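Local coordinates for protein alpha-Amylase (PDB 2B5D) that belongs to glycoside hydrolase family 57 and is named an alpha-amylase, with a barrel-like, mainly parallel sheet wrapped in helices and a helical C-terminal region, at residues F233-D238 / E341-A346; G221-I226 / D238-E243; K4-L9 / V380-V385. All blocks are in the same frame, centred on the assembly; numbering follows the deposited sequence.

Interaction 1 of 3, residues F233-D238 / E341-A346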
loop_
_atom_site.group_PDB
_atom_site.type_symbol
_atom_site.label_atom_id
_atom_site.label_comp_id
_atom_site.label_asym_id
_atom_site.label_seq_id
_atom_site.Cartn_x
_atom_site.Cartn_y
_atom_site.Cartn_z
ATOM N N PHE A 233 27.160 -34.710 19.872
ATOM C CA PHE A 233 26.554 -34.269 21.149
ATOM C C PHE A 233 25.437 -33.203 20.943
ATOM O O PHE A 233 25.644 -32.253 20.187
ATOM C CB PHE A 233 27.645 -33.679 22.037
ATOM C CG PHE A 233 28.574 -34.690 22.606
ATOM C CD1 PHE A 233 29.884 -34.813 22.121
ATOM C CD2 PHE A 233 28.159 -35.526 23.660
ATOM C CE1 PHE A 233 30.793 -35.758 22.705
ATOM C CE2 PHE A 233 29.040 -36.488 24.213
ATOM C CZ PHE A 233 30.361 -36.596 23.719
ATOM N N ALA A 234 24.260 -33.399 21.544
ATOM C CA ALA A 234 23.197 -32.396 21.545
ATOM C C ALA A 234 22.941 -31.837 22.988
ATOM O O ALA A 234 22.800 -32.611 23.930
ATOM C CB ALA A 234 21.916 -32.998 20.991
ATOM N N PHE A 235 22.836 -30.514 23.115
ATOM C CA PHE A 235 22.579 -29.783 24.374
ATOM C C PHE A 235 21.162 -29.228 24.324
ATOM O O PHE A 235 20.868 -28.497 23.416
ATOM C CB PHE A 235 23.521 -28.610 24.477
ATOM C CG PHE A 235 24.943 -28.977 24.848
ATOM C CD1 PHE A 235 25.909 -29.214 23.861
ATOM C CD2 PHE A 235 25.319 -29.076 26.159
ATOM C CE1 PHE A 235 27.243 -29.526 24.208
ATOM C CE2 PHE A 235 26.635 -29.406 26.524
ATOM C CZ PHE A 235 27.610 -29.599 25.556
ATOM N N ALA A 236 20.272 -29.624 25.227
ATOM C CA ALA A 236 18.911 -29.127 25.181
ATOM C C ALA A 236 18.722 -27.922 26.122
ATOM O O ALA A 236 19.222 -27.879 27.263
ATOM C CB ALA A 236 17.869 -30.209 25.405
ATOM N N ARG A 237 18.060 -26.921 25.570
ATOM C CA ARG A 237 17.563 -25.716 26.293
ATOM C C ARG A 237 16.932 -26.036 27.656
ATOM O O ARG A 237 15.991 -26.834 27.718
ATOM C CB ARG A 237 16.453 -25.093 25.428
ATOM C CG ARG A 237 16.555 -23.674 25.246
ATOM C CD ARG A 237 15.402 -23.217 24.425
ATOM N NE ARG A 237 14.190 -23.002 25.223
ATOM C CZ ARG A 237 13.127 -23.757 25.061
ATOM N NH1 ARG A 237 12.022 -23.603 25.777
ATOM N NH2 ARG A 237 13.220 -24.711 24.150
ATOM N N ASP A 238 17.383 -25.357 28.704
ATOM C CA ASP A 238 16.653 -25.365 30.012
ATOM C C ASP A 238 15.444 -24.451 29.879
ATOM O O ASP A 238 15.596 -23.242 29.755
ATOM C CB ASP A 238 17.567 -24.885 31.173
ATOM C CG ASP A 238 16.797 -24.653 32.497
ATOM O OD1 ASP A 238 15.674 -25.191 32.726
ATOM O OD2 ASP A 238 17.357 -23.926 33.315
ATOM N N GLU A 341 26.511 -33.770 38.205
ATOM C CA GLU A 341 26.414 -32.338 37.981
ATOM C C GLU A 341 25.458 -31.989 36.792
ATOM O O GLU A 341 25.664 -32.450 35.667
ATOM C CB GLU A 341 27.825 -31.775 37.754
ATOM C CG GLU A 341 28.715 -31.778 39.012
ATOM C CD GLU A 341 30.236 -31.787 38.705
ATOM O OE1 GLU A 341 30.996 -31.000 39.337
ATOM O OE2 GLU A 341 30.675 -32.599 37.834
ATOM N N PRO A 342 24.403 -31.166 37.054
ATOM C CA PRO A 342 23.545 -30.693 35.969
ATOM C C PRO A 342 24.310 -29.729 35.072
ATOM O O PRO A 342 25.265 -29.065 35.516
ATOM C CB PRO A 342 22.399 -29.999 36.687
ATOM C CG PRO A 342 23.012 -29.582 38.036
ATOM C CD PRO A 342 23.995 -30.642 38.377
ATOM N N VAL A 343 23.988 -29.737 33.781
ATOM C CA VAL A 343 24.433 -28.627 32.954
ATOM C C VAL A 343 23.218 -27.884 32.444
ATOM O O VAL A 343 22.308 -28.436 31.862
ATOM C CB VAL A 343 25.647 -28.929 31.954
ATOM C CG1 VAL A 343 26.044 -30.371 31.939
ATOM C CG2 VAL A 343 25.463 -28.321 30.560
ATOM N N ILE A 344 23.154 -26.629 32.831
ATOM C CA ILE A 344 21.937 -25.853 32.660
ATOM C C ILE A 344 22.221 -25.058 31.425
ATOM O O ILE A 344 23.198 -24.249 31.395
ATOM C CB ILE A 344 21.651 -24.992 33.944
ATOM C CG1 ILE A 344 21.275 -25.949 35.101
ATOM C CG2 ILE A 344 20.615 -23.957 33.643
ATOM C CD1 ILE A 344 21.453 -25.397 36.540
ATOM N N VAL A 345 21.462 -25.360 30.369
ATOM C CA VAL A 345 21.738 -24.677 29.076
ATOM C C VAL A 345 20.746 -23.538 28.849
ATOM O O VAL A 345 19.501 -23.755 28.753
ATOM C CB VAL A 345 21.769 -25.628 27.827
ATOM C CG1 VAL A 345 22.168 -24.808 26.509
ATOM C CG2 VAL A 345 22.741 -26.804 28.051
ATOM N N ALA A 346 21.308 -22.342 28.779
ATOM C CA ALA A 346 20.495 -21.107 28.693
ATOM C C ALA A 346 20.939 -20.195 27.525
ATOM O O ALA A 346 21.922 -19.432 27.650
ATOM C CB ALA A 346 20.541 -20.360 30.048
HETATM O O HOH W 1 19.614 -27.175 30.180
#
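Asp238 and Val345 join the two ends of the seven-stranded parallel row that curls into the family 57 barrel, strand 233-236 being one end and strand 343-349 the other. This is a seam rather than a regular strand pairing: the short segments approach to 7.4 Å between axes, and their directions differ by 73°.

The direct polar link is a single backbone hydrogen bond, from Asp238 N to Val345 O at 2.7 Å. It is nearly straight at the hydrogen (167°) and lies in the carbonyl plane. Beside it, water 1 bridges the two backbones. It accepts from Val345 N at 2.6 Å and lies 3.0 Å from Ala236 O, to which it can donate, although other acceptors compete for its protons.

Apolar contacts lie on the inner side. The side chains of Phe235 and Val345 cross at about a right angle, with Phe235 CD2 3.9 Å from Val345 CG2, while Val343 CG2 meets the ring at its edge, 4.3 Å from CE2. Separately, Val345 CB makes a van der Waals contact with a backbone carbonyl, Ala236 O, at 3.4 Å.

On the other flank, Asp238 carries CG anti to its own N (chi1 171°), which lays the side chain beside Ile344, both pointing the same way. Its OD2, already accepting from Ser241 OG and Gln330 NE2, comes within 3.3 Å of Ile344 CG2.

Interaction 2 of 3, residues G221-I226 / D238-E243; sequences GVYRPI and DPESSE
The Tyr223 ring presents its edge to Asp238 and has one face occupied by the preceding residue: Val222 CG2 stands 3.6 Å above the ring plane, over its centre. Ring and carboxylate planes are 68° apart. Tyr223 OH donates to Asp238 OD1 at 2.8 Å, meeting it from above the carboxylate, 56° out of that plane.

From the opposite face of that carboxylate, Glu240 N donates to the same OD1 at 2.9 Å, closing an Asx turn. The second oxygen, OD2, takes a bond from Ser241 OG at 2.7 Å, so both oxygens are tied to the loop that follows. Water 2 donates to Tyr223 OH at 2.7 Å and, weakly, to Glu240 OE1.

In Val222, chi1 of -63° puts CG1 anti to the carbonyl carbon and leaves CG2 between the backbone N and that carbon. Val222 CG2 touches Pro239 CD at 3.7 Å, so the same methyl meets both the ring face and the proline.

The 238-243 loop lies at the interface with the second subunit, whose Trp212 packs on Pro239 and Glu240. Within the chain, Tyr223 rests on Gln330, Leu334 and Met338 of helix 309-338, and Val222 on Ala236 of strand 233-236.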
loop_
_atom_site.group_PDB
_atom_site.type_symbol
_atom_site.label_atom_id
_atom_site.label_comp_id
_atom_site.label_asym_id
_atom_site.label_seq_id
_atom_site.Cartn_x
_atom_site.Cartn_y
_atom_site.Cartn_z
ATOM N N GLY A 221 16.881 -35.747 31.819
ATOM C CA GLY A 221 16.220 -34.692 31.034
ATOM C C GLY A 221 17.110 -33.718 30.270
ATOM O O GLY A 221 18.073 -34.146 29.618
ATOM N N VAL A 222 16.840 -32.406 30.365
ATOM C CA VAL A 222 17.604 -31.435 29.592
ATOM C C VAL A 222 18.866 -31.012 30.253
ATOM O O VAL A 222 19.585 -30.162 29.732
ATOM C CB VAL A 222 16.785 -30.171 29.213
ATOM C CG1 VAL A 222 15.644 -30.564 28.334
ATOM C CG2 VAL A 222 16.273 -29.368 30.506
ATOM N N TYR A 223 19.154 -31.613 31.405
ATOM C CA TYR A 223 20.291 -31.198 32.262
ATOM C C TYR A 223 21.563 -32.028 32.110
ATOM O O TYR A 223 22.518 -31.869 32.872
ATOM C CB TYR A 223 19.847 -31.154 33.763
ATOM C CG TYR A 223 18.661 -30.232 33.877
ATOM C CD1 TYR A 223 18.819 -28.855 33.692
ATOM C CD2 TYR A 223 17.375 -30.744 34.095
ATOM C CE1 TYR A 223 17.710 -27.981 33.764
ATOM C CE2 TYR A 223 16.289 -29.897 34.183
ATOM C CZ TYR A 223 16.459 -28.528 34.002
ATOM O OH TYR A 223 15.364 -27.708 34.013
ATOM N N ARG A 224 21.586 -32.878 31.102
ATOM C CA ARG A 224 22.855 -33.359 30.553
ATOM C C ARG A 224 22.735 -33.472 29.010
ATOM O O ARG A 224 21.685 -33.885 28.499
ATOM C CB ARG A 224 23.203 -34.704 31.220
ATOM C CG ARG A 224 24.059 -34.457 32.528
ATOM C CD ARG A 224 24.489 -35.710 33.178
ATOM N NE ARG A 224 25.847 -36.200 32.840
ATOM C CZ ARG A 224 26.970 -35.696 33.345
ATOM N NH1 ARG A 224 26.939 -34.640 34.155
ATOM N NH2 ARG A 224 28.132 -36.226 33.010
ATOM N N PRO A 225 23.814 -33.162 28.281
ATOM C CA PRO A 225 23.830 -33.453 26.853
ATOM C C PRO A 225 23.615 -34.944 26.577
ATOM O O PRO A 225 23.787 -35.788 27.452
ATOM C CB PRO A 225 25.261 -33.088 26.435
ATOM C CG PRO A 225 26.046 -33.122 27.719
ATOM C CD PRO A 225 25.076 -32.563 28.716
ATOM N N ILE A 226 23.196 -35.263 25.377
ATOM C CA ILE A 226 23.160 -36.649 24.969
ATOM C C ILE A 226 24.140 -36.727 23.824
ATOM O O ILE A 226 24.619 -35.697 23.365
ATOM C CB ILE A 226 21.760 -37.080 24.481
ATOM C CG1 ILE A 226 21.409 -36.326 23.180
ATOM C CG2 ILE A 226 20.757 -37.017 25.648
ATOM C CD1 ILE A 226 20.190 -36.812 22.484
ATOM N N ASP A 238 17.383 -25.357 28.704
ATOM C CA ASP A 238 16.653 -25.365 30.012
ATOM C C ASP A 238 15.444 -24.451 29.879
ATOM O O ASP A 238 15.596 -23.242 29.755
ATOM C CB ASP A 238 17.567 -24.885 31.173
ATOM C CG ASP A 238 16.797 -24.653 32.497
ATOM O OD1 ASP A 238 15.674 -25.191 32.726
ATOM O OD2 ASP A 238 17.357 -23.926 33.315
ATOM N N PRO A 239 14.249 -25.023 29.892
ATOM C CA PRO A 239 13.056 -24.227 29.664
ATOM C C PRO A 239 12.715 -23.310 30.886
ATOM O O PRO A 239 11.893 -22.406 30.759
ATOM C CB PRO A 239 11.957 -25.292 29.499
ATOM C CG PRO A 239 12.513 -26.528 30.305
ATOM C CD PRO A 239 13.967 -26.432 30.258
ATOM N N GLU A 240 13.312 -23.588 32.041
ATOM C CA GLU A 240 13.247 -22.729 33.208
ATOM C C GLU A 240 14.094 -21.494 33.020
ATOM O O GLU A 240 13.860 -20.488 33.709
ATOM C CB GLU A 240 13.703 -23.460 34.473
ATOM C CG GLU A 240 12.832 -24.601 34.827
ATOM C CD GLU A 240 13.075 -25.090 36.245
ATOM O OE1 GLU A 240 12.545 -26.167 36.592
ATOM O OE2 GLU A 240 13.787 -24.413 37.012
ATOM N N SER A 241 15.077 -21.547 32.116
ATOM C CA SER A 241 15.813 -20.338 31.767
ATOM C C SER A 241 15.328 -19.735 30.409
ATOM O O SER A 241 16.110 -19.214 29.647
ATOM C CB SER A 241 17.320 -20.566 31.786
ATOM O OG SER A 241 17.799 -21.252 32.946
ATOM N N SER A 242 14.028 -19.810 30.112
ATOM C CA SER A 242 13.463 -19.316 28.839
ATOM C C SER A 242 13.528 -17.805 28.599
ATOM O O SER A 242 13.906 -17.030 29.478
ATOM C CB SER A 242 11.985 -19.715 28.717
ATOM O OG SER A 242 11.134 -18.705 29.322
ATOM N N GLU A 243 13.105 -17.427 27.388
ATOM C CA GLU A 243 12.825 -16.042 26.919
ATOM C C GLU A 243 12.094 -15.085 27.905
ATOM O O GLU A 243 12.414 -13.898 27.972
ATOM C CB GLU A 243 11.982 -16.142 25.635
ATOM C CG GLU A 243 10.911 -17.289 25.680
ATOM C CD GLU A 243 11.287 -18.531 24.810
ATOM O OE1 GLU A 243 11.103 -19.690 25.270
ATOM O OE2 GLU A 243 11.741 -18.332 23.649
HETATM O O HOH W 2 15.128 -27.570 36.688
#

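Interaction 3 of 3, residues K4-L9 / V380-V385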
loop_
_atom_site.group_PDB
_atom_site.type_symbol
_atom_site.label_atom_id
_atom_site.label_comp_id
_atom_site.label_asym_id
_atom_site.label_seq_id
_atom_site.Cartn_x
_atom_site.Cartn_y
_atom_site.Cartn_z
ATOM N N LYS A 4 26.719 -26.826 36.531
ATOM C CA LYS A 4 27.412 -26.189 35.405
ATOM C C LYS A 4 26.478 -25.246 34.656
ATOM O O LYS A 4 25.390 -25.638 34.210
ATOM C CB LYS A 4 28.032 -27.261 34.506
ATOM C CG LYS A 4 29.171 -27.982 35.229
ATOM C CD LYS A 4 29.047 -29.487 35.218
ATOM C CE LYS A 4 30.167 -30.155 34.409
ATOM N NZ LYS A 4 31.533 -29.992 35.016
ATOM N N ILE A 5 26.869 -23.982 34.574
ATOM C CA ILE A 5 26.003 -23.038 33.873
ATOM C C ILE A 5 26.515 -22.711 32.505
ATOM O O ILE A 5 27.629 -22.172 32.343
ATOM C CB ILE A 5 25.342 -21.822 34.743
ATOM C CG1 ILE A 5 26.335 -20.730 35.106
ATOM C CG2 ILE A 5 24.498 -22.328 35.999
ATOM C CD1 ILE A 5 26.326 -19.607 34.048
ATOM N N LEU A 6 25.728 -23.103 31.507
ATOM C CA LEU A 6 26.125 -22.833 30.121
ATOM C C LEU A 6 25.262 -21.722 29.491
ATOM O O LEU A 6 24.113 -21.942 29.099
ATOM C CB LEU A 6 26.266 -24.149 29.299
ATOM C CG LEU A 6 26.237 -24.341 27.771
ATOM C CD1 LEU A 6 26.955 -23.312 26.914
ATOM C CD2 LEU A 6 26.634 -25.795 27.385
ATOM N N ILE A 7 25.835 -20.515 29.455
ATOM C CA ILE A 7 25.153 -19.365 28.852
ATOM C C ILE A 7 25.469 -19.361 27.375
ATOM O O ILE A 7 26.620 -19.353 26.959
ATOM C CB ILE A 7 25.553 -17.961 29.494
ATOM C CG1 ILE A 7 25.149 -17.840 30.970
ATOM C CG2 ILE A 7 24.946 -16.796 28.697
ATOM C CD1 ILE A 7 23.780 -18.438 31.311
ATOM N N PHE A 8 24.430 -19.327 26.571
ATOM C CA PHE A 8 24.653 -19.267 25.133
ATOM C C PHE A 8 24.011 -18.003 24.527
ATOM O O PHE A 8 22.811 -17.761 24.695
ATOM C CB PHE A 8 24.142 -20.567 24.446
ATOM C CG PHE A 8 24.358 -20.558 22.961
ATOM C CD1 PHE A 8 25.502 -21.156 22.393
ATOM C CD2 PHE A 8 23.461 -19.901 22.130
ATOM C CE1 PHE A 8 25.743 -21.113 21.000
ATOM C CE2 PHE A 8 23.696 -19.832 20.739
ATOM C CZ PHE A 8 24.817 -20.454 20.169
ATOM N N LEU A 9 24.819 -17.218 23.827
ATOM C CA LEU A 9 24.361 -16.082 23.034
ATOM C C LEU A 9 24.393 -16.356 21.548
ATOM O O LEU A 9 25.472 -16.648 20.963
ATOM C CB LEU A 9 25.278 -14.873 23.273
ATOM C CG LEU A 9 25.365 -14.308 24.693
ATOM C CD1 LEU A 9 26.219 -13.029 24.714
ATOM C CD2 LEU A 9 23.993 -14.093 25.305
ATOM N N VAL A 380 30.652 -22.888 32.496
ATOM C CA VAL A 380 31.315 -23.772 31.519
ATOM C C VAL A 380 31.019 -23.301 30.093
ATOM O O VAL A 380 30.018 -22.625 29.858
ATOM C CB VAL A 380 30.847 -25.268 31.676
ATOM C CG1 VAL A 380 31.144 -25.792 33.086
ATOM C CG2 VAL A 380 29.341 -25.456 31.350
ATOM N N THR A 381 31.897 -23.613 29.144
ATOM C CA THR A 381 31.542 -23.451 27.725
ATOM C C THR A 381 31.094 -24.829 27.280
ATOM O O THR A 381 31.321 -25.803 27.980
ATOM C CB THR A 381 32.722 -23.011 26.858
ATOM O OG1 THR A 381 33.605 -24.126 26.708
ATOM C CG2 THR A 381 33.438 -21.828 27.464
ATOM N N ALA A 382 30.500 -24.931 26.106
ATOM C CA ALA A 382 29.967 -26.198 25.655
ATOM C C ALA A 382 31.081 -27.196 25.257
ATOM O O ALA A 382 30.921 -28.407 25.379
ATOM C CB ALA A 382 29.025 -25.966 24.529
ATOM N N SER A 383 32.202 -26.683 24.764
ATOM C CA SER A 383 33.289 -27.561 24.380
ATOM C C SER A 383 34.009 -28.094 25.644
ATOM O O SER A 383 34.443 -29.236 25.647
ATOM C CB SER A 383 34.256 -26.826 23.485
ATOM O OG SER A 383 34.581 -25.614 24.132
ATOM N N GLU A 384 34.090 -27.302 26.722
ATOM C CA GLU A 384 34.546 -27.841 28.020
ATOM C C GLU A 384 33.712 -29.021 28.473
ATOM O O GLU A 384 34.247 -30.025 28.943
ATOM C CB GLU A 384 34.498 -26.806 29.118
ATOM C CG GLU A 384 35.694 -25.912 29.171
ATOM C CD GLU A 384 35.462 -24.734 30.090
ATOM O OE1 GLU A 384 34.293 -24.549 30.524
ATOM O OE2 GLU A 384 36.441 -23.989 30.376
ATOM N N VAL A 385 32.397 -28.919 28.356
ATOM C CA VAL A 385 31.613 -30.045 28.797
ATOM C C VAL A 385 31.745 -31.322 27.970
ATOM O O VAL A 385 31.776 -32.399 28.542
ATOM C CB VAL A 385 30.160 -29.703 29.335
ATOM C CG1 VAL A 385 29.849 -28.202 29.313
ATOM C CG2 VAL A 385 29.059 -30.631 28.773
HETATM O O HOH W 3 28.980 -21.256 27.855
#
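Val380 packs on Lys4 and Leu6 in a strand-to-turn contact at the start of strand 3-11, where the chain leaves strand 377-379 and enters helix 382-388. Val380 N donates to Ile5 O at 3.1 Å, almost straight at the hydrogen (173°) but rising 38° out of the carbonyl plane, as the chain turns off the parallel pairing of these strands. Val380 O then turns to water 3, which also lies within donating distance of Ile7 O.

Both valine methyls rest on the strand. Val380 CG1 lies 3.6 Å from Lys4 CG, against the aliphatic root of the lysine, while Val380 CG2 sits over Lys4 CB and Leu6 CB, 3.9 Å from each. Leu6, with CG anti to its backbone N (chi1 160°), extends past Val380 to the helix, where its CD2 meets Ala382 CB at 3.7 Å.

Thr381 occupies the N-cap. Its N donates to Glu384 OE1 at 2.9 Å, the return bond found in a capping box, and Arg52 holds the other carboxylate oxygen in a salt bridge.

Leu6, Ala382 and Val385 all touch Phe235 of strand 233-236, and Thr381 touches Thr54 and Glu138. These contacts are consistent with a short helix lying across the end of the family 57 barrel where the strands begin.

How the interactions relate
Along the chain the segments run 4-9, 221-226, 233-238, 238-243, 341-346 and 380-385, so the segments of interactions 1 and 2 alternate while interaction 3 brackets both. Interactions 1 and 2 share Asp238, and their centres lie about 5 Å apart; the probable bond from Val343 N to Tyr223 O adds a second tie along the seam. Interaction 3 is about 8 Å from interaction 1, linked through neighbouring strands 3-11 and 343-349, and Phe235 packs on Ala382 and Val385. Interactions 2 and 3, about 12 Å apart, meet through Pro225 and Val385. Together they bring the barrel's seam, its adjoining loops and helix 382-388 into one buried region on the same side of the chain's centre.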